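Laccase (Botrytis aclada, PDB 3SQR) couples the one-electron oxidation of phenolic substrates such as hydroquinone to the reduction of dioxygen to water and probably acts in degrading lignin and detoxifying its products. Local coordinates at residues A[84-89]-A[204-209]; A[144-149]-A[413-418]; A[323-328]-A[354-359]. All coordinates share one frame; numbering follows the deposited sequence.

Contact 1: residues A[84-89]-A[204-209]; sequences YTRSAM and DWAHES
Arg86 reaches across to Trp205 and the loop that follows it. From CB, chi1 of 51° sets Arg86 CG between backbone N and carbonyl carbon, and a bend at chi3 brings the tip round; Arg86 CD lies 3.5 Å from Trp205 CZ2. Arg86 NE turns back to its own strand and donates to Ser87 O at 2.7 Å. Arg86 CZ lies 4.1 Å from the centroid of the Trp205 six-membered ring, off-centre, with guanidinium and indole planes 21° apart: a flat cation-pi stack. Arg86 NH1 donates to Ala206 O at 2.8 Å, from above that carbonyl's plane, while NH2 forms a salt bridge with Asp177. Glu208 O covers the guanidinium face turned away from the indole. The contact joins two cupredoxin-like domains of the multicopper oxidase, edge strand 86-91 of one meeting the end of strand 195-205 of the next. Before the strand, Tyr84 and His207 form an offset stack, centroids 4.3 Å apart and planes at 6°; each CB sits over the other's ring, and His207 NE2 is held by Asp82. One water links Tyr84 O to Trp205 NE1, and another donates to both Tyr84 OH, itself bonded to Asp243, and His207 O.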
ATOM      1  N   TYR A  84     -14.533 -20.271   4.599  1.00 28.99           N
ATOM      2  CA  TYR A  84     -14.437 -20.777   3.260  1.00 27.33           C
ATOM      3  C   TYR A  84     -13.025 -21.121   2.899  1.00 27.71           C
ATOM      4  O   TYR A  84     -12.108 -20.286   2.933  1.00 27.62           O
ATOM      5  CB  TYR A  84     -14.988 -19.734   2.224  1.00 27.53           C
ATOM      6  CG  TYR A  84     -15.215 -20.349   0.875  1.00 25.83           C
ATOM      7  CD1 TYR A  84     -14.162 -20.598   0.025  1.00 25.94           C
ATOM      8  CD2 TYR A  84     -16.519 -20.762   0.468  1.00 25.56           C
ATOM      9  CE1 TYR A  84     -14.336 -21.171  -1.167  1.00 29.93           C
ATOM     10  CE2 TYR A  84     -16.686 -21.425  -0.759  1.00 28.12           C
ATOM     11  CZ  TYR A  84     -15.618 -21.601  -1.569  1.00 26.39           C
ATOM     12  OH  TYR A  84     -15.625 -22.251  -2.781  1.00 30.89           O
ATOM     13  N   THR A  85     -12.804 -22.357   2.483  1.00 27.08           N
ATOM     14  CA  THR A  85     -11.488 -22.865   2.256  1.00 26.92           C
ATOM     15  C   THR A  85     -11.114 -22.632   0.817  1.00 27.59           C
ATOM     16  O   THR A  85     -11.884 -22.965  -0.126  1.00 28.80           O
ATOM     17  CB  THR A  85     -11.394 -24.403   2.591  1.00 26.83           C
ATOM     18  OG1 THR A  85     -11.809 -24.596   3.962  1.00 27.32           O
ATOM     19  CG2 THR A  85     -10.059 -24.893   2.387  1.00 28.33           C
ATOM     20  N   ARG A  86      -9.953 -22.030   0.642  1.00 25.48           N
ATOM     21  CA  ARG A  86      -9.457 -21.686  -0.693  1.00 25.52           C
ATOM     22  C   ARG A  86      -7.990 -21.611  -0.769  1.00 25.75           C
ATOM     23  O   ARG A  86      -7.304 -21.588   0.260  1.00 25.67           O
ATOM     24  CB  ARG A  86     -10.078 -20.338  -1.150  1.00 25.05           C
ATOM     25  CG  ARG A  86      -9.946 -19.205  -0.152  1.00 23.59           C
ATOM     26  CD  ARG A  86      -9.948 -17.843  -0.895  1.00 25.50           C
ATOM     27  NE  ARG A  86      -8.767 -17.684  -1.715  1.00 26.45           N
ATOM     28  CZ  ARG A  86      -8.393 -16.564  -2.341  1.00 27.32           C
ATOM     29  NH1 ARG A  86      -9.128 -15.462  -2.249  1.00 27.03           N
ATOM     30  NH2 ARG A  86      -7.291 -16.569  -3.067  1.00 27.06           N
ATOM     31  N   SER A  87      -7.491 -21.526  -2.007  1.00 24.98           N
ATOM     32  CA  SER A  87      -6.093 -21.376  -2.246  1.00 25.64           C
ATOM     33  C   SER A  87      -5.682 -19.966  -1.783  1.00 24.93           C
ATOM     34  O   SER A  87      -6.482 -19.029  -1.736  1.00 27.15           O
ATOM     35  CB  SER A  87      -5.754 -21.513  -3.716  1.00 26.59           C
ATOM     36  OG  SER A  87      -6.315 -20.428  -4.490  1.00 27.61           O
ATOM     37  N   ALA A  88      -4.405 -19.860  -1.516  1.00 24.54           N
ATOM     38  CA  ALA A  88      -3.782 -18.548  -1.322  1.00 25.68           C
ATOM     39  C   ALA A  88      -2.346 -18.579  -1.720  1.00 25.37           C
ATOM     40  O   ALA A  88      -1.714 -19.620  -1.816  1.00 27.23           O
ATOM     41  CB  ALA A  88      -3.946 -18.059   0.138  1.00 23.97           C
ATOM     42  N   MET A  89      -1.808 -17.402  -1.977  1.00 23.80           N
ATOM     43  CA  MET A  89      -0.409 -17.184  -2.132  1.00 23.22           C
ATOM     44  C   MET A  89       0.058 -16.359  -0.966  1.00 23.35           C
ATOM     45  O   MET A  89      -0.414 -15.222  -0.764  1.00 22.82           O
ATOM     46  CB  MET A  89      -0.108 -16.463  -3.433  1.00 24.32           C
ATOM     47  CG  MET A  89      -0.683 -17.183  -4.583  1.00 25.22           C
ATOM     48  SD  MET A  89      -0.099 -16.566  -6.167  1.00 26.37           S
ATOM     49  CE  MET A  89      -1.100 -17.569  -7.307  1.00 26.49           C
ATOM     50  N   ASP A 204     -11.075  -6.591   0.883  1.00 22.84           N
ATOM     51  CA  ASP A 204     -12.004  -7.493   0.220  1.00 22.98           C
ATOM     52  C   ASP A 204     -11.378  -8.881   0.303  1.00 23.44           C
ATOM     53  O   ASP A 204     -10.195  -9.029   0.658  1.00 22.44           O
ATOM     54  CB  ASP A 204     -12.298  -7.073  -1.247  1.00 22.93           C
ATOM     55  CG  ASP A 204     -11.073  -6.631  -2.021  1.00 25.59           C
ATOM     56  OD1 ASP A 204      -9.934  -7.052  -1.685  1.00 23.66           O
ATOM     57  OD2 ASP A 204     -11.256  -5.854  -2.990  1.00 26.07           O
ATOM     58  N   TRP A 205     -12.154  -9.894  -0.035  1.00 24.08           N
ATOM     59  CA  TRP A 205     -11.606 -11.234  -0.054  1.00 24.84           C
ATOM     60  C   TRP A 205     -12.441 -12.115  -0.928  1.00 24.45           C
ATOM     61  O   TRP A 205     -13.649 -12.284  -0.657  1.00 24.83           O
ATOM     62  CB  TRP A 205     -11.599 -11.805   1.360  1.00 25.83           C
ATOM     63  CG  TRP A 205     -10.976 -13.128   1.422  1.00 24.28           C
ATOM     64  CD1 TRP A 205     -11.587 -14.307   1.765  1.00 26.69           C
ATOM     65  CD2 TRP A 205      -9.612 -13.449   1.162  1.00 26.04           C
ATOM     66  NE1 TRP A 205     -10.684 -15.344   1.687  1.00 24.72           N
ATOM     67  CE2 TRP A 205      -9.463 -14.858   1.322  1.00 25.00           C
ATOM     68  CE3 TRP A 205      -8.499 -12.713   0.778  1.00 26.58           C
ATOM     69  CZ2 TRP A 205      -8.261 -15.493   1.127  1.00 24.18           C
ATOM     70  CZ3 TRP A 205      -7.303 -13.355   0.564  1.00 26.27           C
ATOM     71  CH2 TRP A 205      -7.188 -14.748   0.768  1.00 25.97           C
ATOM     72  N   ALA A 206     -11.820 -12.641  -1.985  1.00 23.83           N
ATOM     73  CA  ALA A 206     -12.521 -13.511  -2.903  1.00 24.22           C
ATOM     74  C   ALA A 206     -12.607 -14.913  -2.294  1.00 26.30           C
ATOM     75  O   ALA A 206     -11.816 -15.235  -1.404  1.00 24.11           O
ATOM     76  CB  ALA A 206     -11.790 -13.578  -4.232  1.00 23.19           C
ATOM     77  N   HIS A 207     -13.547 -15.730  -2.799  1.00 25.07           N
ATOM     78  CA  HIS A 207     -13.562 -17.170  -2.450  1.00 26.03           C
ATOM     79  C   HIS A 207     -13.026 -18.019  -3.530  1.00 27.16           C
ATOM     80  O   HIS A 207     -13.382 -19.216  -3.619  1.00 27.92           O
ATOM     81  CB  HIS A 207     -14.952 -17.610  -2.020  1.00 24.83           C
ATOM     82  CG  HIS A 207     -15.309 -17.123  -0.664  1.00 25.00           C
ATOM     83  ND1 HIS A 207     -16.569 -17.270  -0.135  1.00 24.93           N
ATOM     84  CD2 HIS A 207     -14.564 -16.512   0.289  1.00 24.71           C
ATOM     85  CE1 HIS A 207     -16.590 -16.751   1.073  1.00 24.22           C
ATOM     86  NE2 HIS A 207     -15.378 -16.276   1.353  1.00 27.14           N
ATOM     87  N   GLU A 208     -12.088 -17.452  -4.321  1.00 27.03           N
ATOM     88  CA  GLU A 208     -11.323 -18.136  -5.306  1.00 27.94           C
ATOM     89  C   GLU A 208     -10.113 -17.247  -5.627  1.00 28.86           C
ATOM     90  O   GLU A 208     -10.103 -16.088  -5.289  1.00 27.80           O
ATOM     91  CB  GLU A 208     -12.154 -18.372  -6.549  1.00 29.53           C
ATOM     92  CG  GLU A 208     -12.717 -17.073  -7.194  1.00 29.45           C
ATOM     93  CD  GLU A 208     -13.885 -16.423  -6.442  1.00 31.04           C
ATOM     94  OE1 GLU A 208     -14.705 -17.191  -5.923  1.00 32.10           O
ATOM     95  OE2 GLU A 208     -14.007 -15.145  -6.395  1.00 31.14           O
ATOM     96  N   SER A 209      -9.121 -17.792  -6.312  1.00 27.57           N
ATOM     97  CA  SER A 209      -7.923 -17.029  -6.648  1.00 27.17           C
ATOM     98  C   SER A 209      -8.338 -15.910  -7.566  1.00 27.91           C
ATOM     99  O   SER A 209      -9.073 -16.115  -8.523  1.00 27.20           O
ATOM    100  CB  SER A 209      -6.913 -17.880  -7.383  1.00 27.03           C
ATOM    101  OG  SER A 209      -5.758 -17.161  -7.870  1.00 26.36           O
TER
HETATM  102  O   HOH W   1     -12.109 -17.672   2.123  1.00 26.20           O
HETATM  103  O   HOH W   2     -15.925 -20.139  -4.778  0.50 30.30           O
HETATM  104  O   HOH W   3      -9.005 -20.621  -6.444  1.00 39.26           O

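Contact 2: residues A[144-149]-A[413-418]; sequences QCPIAP and LDWSSP
Pro146 and Trp415 meet at about a right angle, the proline CG standing over one face of the indole. This CH-pi contact places Pro146 CG 3.9 Å from the centroid of the Trp415 five-membered ring. A ring of Phe171 also stacks on the indole, and Trp415 NE1 is bonded to Gly579 O near the chain's C-terminus.

Apolar and carbon-to-oxygen contacts make up the rest of the interface. Cys145 CA points a hydrogen at Trp415 O, 3.4 Å away, and Pro146 CD approaches the same oxygen. With Cys145 SG anti to its carbonyl carbon (chi1 -68°), the sulfur lies between Trp415 O, 3.3 Å from it, and Pro418 CD, and a disulfide ties it to Cys561 in helix 551-567. Pro418 CB touches Gln144 O at 3.5 Å.

Conventional hydrogen bonds act within each loop. Gln144 NE2 donates to Cys145 O at 2.8 Å, close to its own amide plane, while OE1 binds Tyr155. In the other loop, Asp414 to Ser417 form a type I turn reinforced by an Asx turn: Asp414 OD1 accepts from Ser416 N and OG on one face of its carboxylate. Two loops from the first and third cupredoxin-like domains, each shaped by its own bonds, therefore join through proline, indole and sulfur surfaces gathered round the Trp415 carbonyl oxygen, with the disulfide adding a covalent tie to the C-terminal helix.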
ATOM      1  N   GLN A 144      13.748  -4.998 -10.772  1.00 23.46           N
ATOM      2  CA  GLN A 144      14.253  -6.354 -10.847  1.00 22.56           C
ATOM      3  C   GLN A 144      13.510  -7.174 -11.878  1.00 22.19           C
ATOM      4  O   GLN A 144      12.391  -6.864 -12.276  1.00 23.16           O
ATOM      5  CB  GLN A 144      14.079  -7.107  -9.531  1.00 22.18           C
ATOM      6  CG  GLN A 144      12.671  -7.282  -9.064  1.00 24.22           C
ATOM      7  CD  GLN A 144      12.605  -8.103  -7.788  1.00 24.27           C
ATOM      8  OE1 GLN A 144      12.624  -7.533  -6.682  1.00 21.81           O
ATOM      9  NE2 GLN A 144      12.585  -9.418  -7.917  1.00 20.86           N
ATOM     10  N   CYS A 145      14.113  -8.289 -12.254  1.00 23.61           N
ATOM     11  CA  CYS A 145      13.406  -9.358 -12.880  1.00 24.05           C
ATOM     12  C   CYS A 145      12.655 -10.084 -11.741  1.00 22.80           C
ATOM     13  O   CYS A 145      13.109 -10.061 -10.592  1.00 25.40           O
ATOM     14  CB  CYS A 145      14.340 -10.375 -13.534  1.00 25.05           C
ATOM     15  SG  CYS A 145      15.222  -9.669 -14.988  1.00 26.69           S
ATOM     16  N   PRO A 146      11.601 -10.792 -12.106  1.00 24.53           N
ATOM     17  CA  PRO A 146      10.952 -11.618 -11.144  1.00 24.13           C
ATOM     18  C   PRO A 146      11.883 -12.676 -10.594  1.00 24.68           C
ATOM     19  O   PRO A 146      12.827 -13.147 -11.254  1.00 26.30           O
ATOM     20  CB  PRO A 146       9.779 -12.199 -11.895  1.00 23.12           C
ATOM     21  CG  PRO A 146       9.573 -11.271 -13.058  1.00 25.02           C
ATOM     22  CD  PRO A 146      10.910 -10.862 -13.401  1.00 23.51           C
ATOM     23  N   ILE A 147      11.615 -13.050  -9.356  1.00 23.66           N
ATOM     24  CA  ILE A 147      12.266 -14.196  -8.722  1.00 23.98           C
ATOM     25  C   ILE A 147      11.613 -15.473  -9.272  1.00 24.24           C
ATOM     26  O   ILE A 147      10.387 -15.715  -9.124  1.00 24.67           O
ATOM     27  CB  ILE A 147      12.069 -14.219  -7.186  1.00 22.68           C
ATOM     28  CG1 ILE A 147      12.511 -12.879  -6.583  1.00 21.25           C
ATOM     29  CG2 ILE A 147      12.879 -15.401  -6.561  1.00 22.90           C
ATOM     30  CD1 ILE A 147      12.048 -12.647  -5.066  1.00 22.64           C
ATOM     31  N   ALA A 148      12.397 -16.287  -9.965  1.00 25.41           N
ATOM     32  CA  ALA A 148      11.826 -17.466 -10.533  1.00 26.60           C
ATOM     33  C   ALA A 148      11.453 -18.488  -9.446  1.00 25.11           C
ATOM     34  O   ALA A 148      12.070 -18.494  -8.401  1.00 26.24           O
ATOM     35  CB  ALA A 148      12.865 -18.116 -11.529  1.00 26.94           C
ATOM     36  N   PRO A 149      10.491 -19.369  -9.719  1.00 27.17           N
ATOM     37  CA  PRO A 149      10.207 -20.513  -8.870  1.00 28.70           C
ATOM     38  C   PRO A 149      11.476 -21.227  -8.457  1.00 29.40           C
ATOM     39  O   PRO A 149      12.377 -21.548  -9.292  1.00 28.91           O
ATOM     40  CB  PRO A 149       9.277 -21.369  -9.733  1.00 29.28           C
ATOM     41  CG  PRO A 149       8.476 -20.380 -10.441  1.00 28.90           C
ATOM     42  CD  PRO A 149       9.533 -19.330 -10.822  1.00 26.58           C
ATOM     43  N   LEU A 413       5.184  -3.933 -19.126  1.00 27.09           N
ATOM     44  CA  LEU A 413       6.593  -4.098 -18.850  1.00 26.54           C
ATOM     45  C   LEU A 413       7.023  -5.495 -19.298  1.00 26.32           C
ATOM     46  O   LEU A 413       6.239  -6.431 -19.326  1.00 28.30           O
ATOM     47  CB  LEU A 413       6.872  -3.925 -17.369  1.00 26.60           C
ATOM     48  CG  LEU A 413       6.489  -2.572 -16.772  1.00 27.48           C
ATOM     49  CD1 LEU A 413       6.997  -2.525 -15.317  1.00 28.07           C
ATOM     50  CD2 LEU A 413       7.025  -1.416 -17.538  1.00 26.85           C
ATOM     51  N   ASP A 414       8.319  -5.589 -19.558  1.00 26.36           N
ATOM     52  CA  ASP A 414       8.979  -6.842 -19.843  1.00 28.13           C
ATOM     53  C   ASP A 414       9.757  -7.218 -18.642  1.00 27.47           C
ATOM     54  O   ASP A 414      10.729  -6.564 -18.279  1.00 26.68           O
ATOM     55  CB  ASP A 414       9.956  -6.663 -21.024  1.00 28.95           C
ATOM     56  CG  ASP A 414      10.511  -7.959 -21.494  1.00 31.77           C
ATOM     57  OD1 ASP A 414      10.568  -8.928 -20.725  1.00 29.37           O
ATOM     58  OD2 ASP A 414      10.954  -7.999 -22.636  1.00 36.99           O
ATOM     59  N   TRP A 415       9.317  -8.289 -18.016  1.00 29.09           N
ATOM     60  CA  TRP A 415       9.921  -8.775 -16.779  1.00 27.87           C
ATOM     61  C   TRP A 415      11.370  -9.186 -16.948  1.00 29.45           C
ATOM     62  O   TRP A 415      12.161  -9.101 -16.007  1.00 26.70           O
ATOM     63  CB  TRP A 415       9.103  -9.939 -16.289  1.00 27.78           C
ATOM     64  CG  TRP A 415       7.829  -9.584 -15.577  1.00 26.51           C
ATOM     65  CD1 TRP A 415       7.552  -8.450 -14.828  1.00 27.02           C
ATOM     66  CD2 TRP A 415       6.661 -10.379 -15.518  1.00 27.53           C
ATOM     67  NE1 TRP A 415       6.302  -8.509 -14.338  1.00 24.63           N
ATOM     68  CE2 TRP A 415       5.718  -9.687 -14.720  1.00 25.98           C
ATOM     69  CE3 TRP A 415       6.313 -11.635 -16.031  1.00 28.03           C
ATOM     70  CZ2 TRP A 415       4.445 -10.207 -14.452  1.00 30.22           C
ATOM     71  CZ3 TRP A 415       5.037 -12.112 -15.781  1.00 29.04           C
ATOM     72  CH2 TRP A 415       4.139 -11.426 -14.976  1.00 29.63           C
ATOM     73  N   SER A 416      11.765  -9.612 -18.177  1.00 29.72           N
ATOM     74  CA  SER A 416      13.151  -9.900 -18.436  1.00 29.76           C
ATOM     75  C   SER A 416      14.004  -8.671 -18.779  1.00 28.53           C
ATOM     76  O   SER A 416      15.219  -8.781 -18.895  1.00 28.02           O
ATOM     77  CB  SER A 416      13.254 -10.931 -19.599  1.00 30.75           C
ATOM     78  OG  SER A 416      12.987 -10.262 -20.827  1.00 35.01           O
ATOM     79  N   SER A 417      13.388  -7.501 -18.953  1.00 27.70           N
ATOM     80  CA  SER A 417      14.144  -6.305 -19.247  1.00 26.57           C
ATOM     81  C   SER A 417      13.544  -5.201 -18.425  1.00 27.06           C
ATOM     82  O   SER A 417      12.958  -4.229 -18.900  1.00 26.14           O
ATOM     83  CB  SER A 417      14.134  -6.003 -20.779  1.00 28.68           C
ATOM     84  OG  SER A 417      15.033  -4.973 -21.051  1.00 28.89           O
ATOM     85  N   PRO A 418      13.736  -5.346 -17.122  1.00 26.80           N
ATOM     86  CA  PRO A 418      13.273  -4.271 -16.269  1.00 25.65           C
ATOM     87  C   PRO A 418      14.001  -2.990 -16.550  1.00 25.25           C
ATOM     88  O   PRO A 418      15.119  -2.984 -17.051  1.00 23.93           O
ATOM     89  CB  PRO A 418      13.579  -4.793 -14.874  1.00 26.29           C
ATOM     90  CG  PRO A 418      14.647  -5.727 -15.021  1.00 28.50           C
ATOM     91  CD  PRO A 418      14.411  -6.404 -16.361  1.00 26.52           C
TER

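Contact 3: residues A[323-328]-A[354-359]; sequences NYWIRG and IANPTS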
ATOM      1  N   ASN A 323     -19.566  -4.491  24.207  1.00 33.96           N
ATOM      2  CA  ASN A 323     -19.170  -4.860  22.853  1.00 33.51           C
ATOM      3  C   ASN A 323     -19.579  -3.762  21.899  1.00 32.85           C
ATOM      4  O   ASN A 323     -20.684  -3.205  21.964  1.00 33.87           O
ATOM      5  CB  ASN A 323     -19.857  -6.168  22.496  1.00 33.32           C
ATOM      6  CG  ASN A 323     -19.600  -7.212  23.505  1.00 33.03           C
ATOM      7  OD1 ASN A 323     -18.467  -7.380  23.930  1.00 30.83           O
ATOM      8  ND2 ASN A 323     -20.661  -7.870  23.990  1.00 34.66           N
ATOM      9  N   TYR A 324     -18.698  -3.416  20.967  1.00 31.14           N
ATOM     10  CA  TYR A 324     -18.990  -2.366  20.024  1.00 30.21           C
ATOM     11  C   TYR A 324     -18.615  -2.893  18.650  1.00 30.53           C
ATOM     12  O   TYR A 324     -17.631  -3.692  18.513  1.00 28.87           O
ATOM     13  CB  TYR A 324     -18.174  -1.102  20.330  1.00 30.35           C
ATOM     14  CG  TYR A 324     -18.548  -0.460  21.616  1.00 32.63           C
ATOM     15  CD1 TYR A 324     -17.977  -0.850  22.772  1.00 32.27           C
ATOM     16  CD2 TYR A 324     -19.536   0.534  21.652  1.00 35.91           C
ATOM     17  CE1 TYR A 324     -18.367  -0.240  24.003  1.00 36.27           C
ATOM     18  CE2 TYR A 324     -19.937   1.141  22.867  1.00 36.37           C
ATOM     19  CZ  TYR A 324     -19.331   0.748  24.018  1.00 36.85           C
ATOM     20  OH  TYR A 324     -19.687   1.319  25.221  1.00 38.05           O
ATOM     21  N   TRP A 325     -19.418  -2.510  17.670  1.00 30.10           N
ATOM     22  CA  TRP A 325     -19.075  -2.859  16.305  1.00 31.37           C
ATOM     23  C   TRP A 325     -17.852  -2.075  15.845  1.00 29.36           C
ATOM     24  O   TRP A 325     -17.736  -0.847  16.064  1.00 29.69           O
ATOM     25  CB  TRP A 325     -20.194  -2.547  15.348  1.00 31.43           C
ATOM     26  CG  TRP A 325     -21.245  -3.537  15.379  1.00 38.31           C
ATOM     27  CD1 TRP A 325     -22.521  -3.338  15.782  1.00 40.62           C
ATOM     28  CD2 TRP A 325     -21.123  -4.923  15.009  1.00 40.66           C
ATOM     29  NE1 TRP A 325     -23.234  -4.520  15.658  1.00 46.97           N
ATOM     30  CE2 TRP A 325     -22.392  -5.516  15.214  1.00 45.80           C
ATOM     31  CE3 TRP A 325     -20.066  -5.713  14.524  1.00 41.83           C
ATOM     32  CZ2 TRP A 325     -22.639  -6.899  14.968  1.00 45.91           C
ATOM     33  CZ3 TRP A 325     -20.290  -7.069  14.276  1.00 44.29           C
ATOM     34  CH2 TRP A 325     -21.586  -7.655  14.497  1.00 45.80           C
ATOM     35  N   ILE A 326     -16.972  -2.790  15.148  1.00 28.30           N
ATOM     36  CA  ILE A 326     -15.841  -2.152  14.414  1.00 27.31           C
ATOM     37  C   ILE A 326     -16.282  -2.192  12.982  1.00 26.62           C
ATOM     38  O   ILE A 326     -16.596  -3.249  12.440  1.00 27.35           O
ATOM     39  CB  ILE A 326     -14.460  -2.816  14.627  1.00 26.81           C
ATOM     40  CG1 ILE A 326     -14.041  -2.863  16.135  1.00 27.35           C
ATOM     41  CG2 ILE A 326     -13.368  -2.093  13.728  1.00 25.35           C
ATOM     42  CD1 ILE A 326     -12.850  -3.830  16.397  1.00 26.28           C
ATOM     43  N   ARG A 327     -16.385  -1.016  12.370  1.00 26.20           N
ATOM     44  CA  ARG A 327     -16.994  -0.892  11.069  1.00 26.36           C
ATOM     45  C   ARG A 327     -15.951  -0.598  10.015  1.00 24.89           C
ATOM     46  O   ARG A 327     -15.275   0.415  10.104  1.00 24.95           O
ATOM     47  CB  ARG A 327     -18.038   0.235  11.094  1.00 27.22           C
ATOM     48  CG  ARG A 327     -19.194  -0.169  12.021  1.00 30.30           C
ATOM     49  CD  ARG A 327     -20.360   0.678  11.888  1.00 36.31           C
ATOM     50  NE  ARG A 327     -21.260   0.415  13.007  1.00 35.17           N
ATOM     51  CZ  ARG A 327     -22.328  -0.393  12.979  1.00 38.73           C
ATOM     52  NH1 ARG A 327     -22.667  -1.083  11.891  1.00 34.90           N
ATOM     53  NH2 ARG A 327     -23.060  -0.524  14.086  1.00 39.71           N
ATOM     54  N   GLY A 328     -15.793  -1.482   9.056  1.00 24.79           N
ATOM     55  CA  GLY A 328     -14.976  -1.102   7.901  1.00 25.54           C
ATOM     56  C   GLY A 328     -15.661  -0.051   7.049  1.00 25.39           C
ATOM     57  O   GLY A 328     -15.017   0.682   6.330  1.00 23.18           O
ATOM     58  N   ILE A 354     -19.314 -13.215  24.622  1.00 42.47           N
ATOM     59  CA  ILE A 354     -19.466 -13.844  23.331  1.00 43.10           C
ATOM     60  C   ILE A 354     -20.617 -13.212  22.549  1.00 42.21           C
ATOM     61  O   ILE A 354     -20.895 -13.621  21.443  1.00 43.47           O
ATOM     62  CB  ILE A 354     -19.687 -15.335  23.479  1.00 44.13           C
ATOM     63  CG1 ILE A 354     -20.790 -15.606  24.552  1.00 46.34           C
ATOM     64  CG2 ILE A 354     -18.360 -15.994  23.829  1.00 44.13           C
ATOM     65  CD1 ILE A 354     -21.487 -16.939  24.387  1.00 48.34           C
ATOM     66  N   ALA A 355     -21.254 -12.188  23.118  1.00 42.04           N
ATOM     67  CA  ALA A 355     -22.363 -11.457  22.479  1.00 41.17           C
ATOM     68  C   ALA A 355     -21.941 -10.595  21.292  1.00 40.83           C
ATOM     69  O   ALA A 355     -20.947  -9.878  21.353  1.00 40.75           O
ATOM     70  CB  ALA A 355     -23.052 -10.571  23.502  1.00 40.14           C
ATOM     71  N   ASN A 356     -22.754 -10.601  20.248  1.00 40.58           N
ATOM     72  CA  ASN A 356     -22.586  -9.597  19.209  1.00 40.73           C
ATOM     73  C   ASN A 356     -22.896  -8.200  19.737  1.00 40.38           C
ATOM     74  O   ASN A 356     -23.787  -8.017  20.559  1.00 39.97           O
ATOM     75  CB  ASN A 356     -23.465  -9.886  17.998  1.00 41.03           C
ATOM     76  CG  ASN A 356     -22.873 -10.920  17.064  1.00 42.64           C
ATOM     77  OD1 ASN A 356     -23.582 -11.396  16.190  1.00 49.39           O
ATOM     78  ND2 ASN A 356     -21.600 -11.278  17.226  1.00 43.34           N
ATOM     79  N   PRO A 357     -22.158  -7.194  19.263  1.00 39.77           N
ATOM     80  CA  PRO A 357     -22.457  -5.847  19.661  1.00 39.52           C
ATOM     81  C   PRO A 357     -23.817  -5.432  19.192  1.00 39.35           C
ATOM     82  O   PRO A 357     -24.260  -5.849  18.142  1.00 39.33           O
ATOM     83  CB  PRO A 357     -21.392  -4.995  18.929  1.00 38.69           C
ATOM     84  CG  PRO A 357     -20.389  -5.920  18.539  1.00 37.89           C
ATOM     85  CD  PRO A 357     -21.041  -7.228  18.309  1.00 40.12           C
ATOM     86  N   THR A 358     -24.430  -4.540  19.946  1.00 39.66           N
ATOM     87  CA  THR A 358     -25.672  -3.925  19.527  1.00 39.84           C
ATOM     88  C   THR A 358     -25.505  -2.418  19.409  1.00 39.66           C
ATOM     89  O   THR A 358     -26.482  -1.696  19.454  1.00 39.88           O
ATOM     90  CB  THR A 358     -26.831  -4.286  20.503  1.00 39.43           C
ATOM     91  OG1 THR A 358     -26.481  -3.975  21.871  1.00 40.71           O
ATOM     92  CG2 THR A 358     -27.154  -5.739  20.353  1.00 39.40           C
ATOM     93  N   SER A 359     -24.284  -1.933  19.188  1.00 37.98           N
ATOM     94  CA  SER A 359     -24.063  -0.488  19.205  1.00 36.76           C
ATOM     95  C   SER A 359     -24.513   0.149  17.906  1.00 36.65           C
ATOM     96  O   SER A 359     -24.679  -0.516  16.856  1.00 36.03           O
ATOM     97  CB  SER A 359     -22.585  -0.196  19.459  1.00 37.76           C
ATOM     98  OG  SER A 359     -21.807  -1.008  18.570  1.00 32.17           O
TER
HETATM   99  O   HOH W   4     -23.393  -6.892  23.161  1.00 39.62           O
HETATM  100  O   HOH W   5     -23.244  -3.735  22.421  1.00 44.03           O
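This is a partly buried contact between a strand and a loop, made where strand 323-327 of the second cupredoxin-like domain is crossed by residues 355-359 of the connection leading to the third. The end-to-end directions of residues 323-327 and 355-359 differ by 58°, and the loop meets the strand mainly through Pro357 and Ser359. Pro357 lies across one face of Trp325 at about a right angle: Pro357 CB stands 3.6 Å from the centroid of the five-membered ring, nearly along the ring normal, while Pro357 CD reaches the six-membered part, 3.7 Å from Trp325 CZ2. The same pyrrolidine packs on the Tyr324-Trp325 peptide, with Pro357 CB 3.5 Å from Tyr324 C, and also touches Ile346 of the adjoining strand 344-348.

Ser359 supplies the direct hydrogen bond. Its OG, turned between backbone N and carbonyl carbon (chi1 49°), accepts from Trp325 N at 3.0 Å with a nearly straight angle of 170°, and is bonded as well to Asp281. Asp281, which lies outside both segments, also forms a salt bridge with Arg327 NE. Ser359 O lies at the edge of the Arg327 guanidinium, with Trp325 CB over the rim of one face.

At the other end, two waters bridge the segments. One accepts from Asn323 ND2 and donates to Asn356 O; the other donates to Asn323 O at 2.7 Å and accepts from Thr358 N. Asn323 ND2 is further bonded to Ser353. Ser359 N, by contrast, is buried without a partner in the model. The loop is thus held by a proline-indole face, one nearly straight bond and a pair of bridging waters, a mixture in which Asn323 O, Asn356 O and Thr358 N are met by solvent instead of by strand pairing.

Two of the three contacts join domains of this three-domain multicopper oxidase, and one lies within a domain. Contact 1 brings strand 86-91 of the first domain to the end of strand 195-205 of the second, contact 2 joins loops of the first and third, and contact 3 sets strand 323-327 of the second against the connection to the third. Along the chain the segments of contacts 1 and 2 alternate, while contact 3 falls between the two halves of contact 2. Centres lie about 26 Å apart for contacts 1 and 2, about 25 Å for 1 and 3, and about 46 Å for 2 and 3. Contacts 1 and 2 thus tie the first domain to both others at separate places.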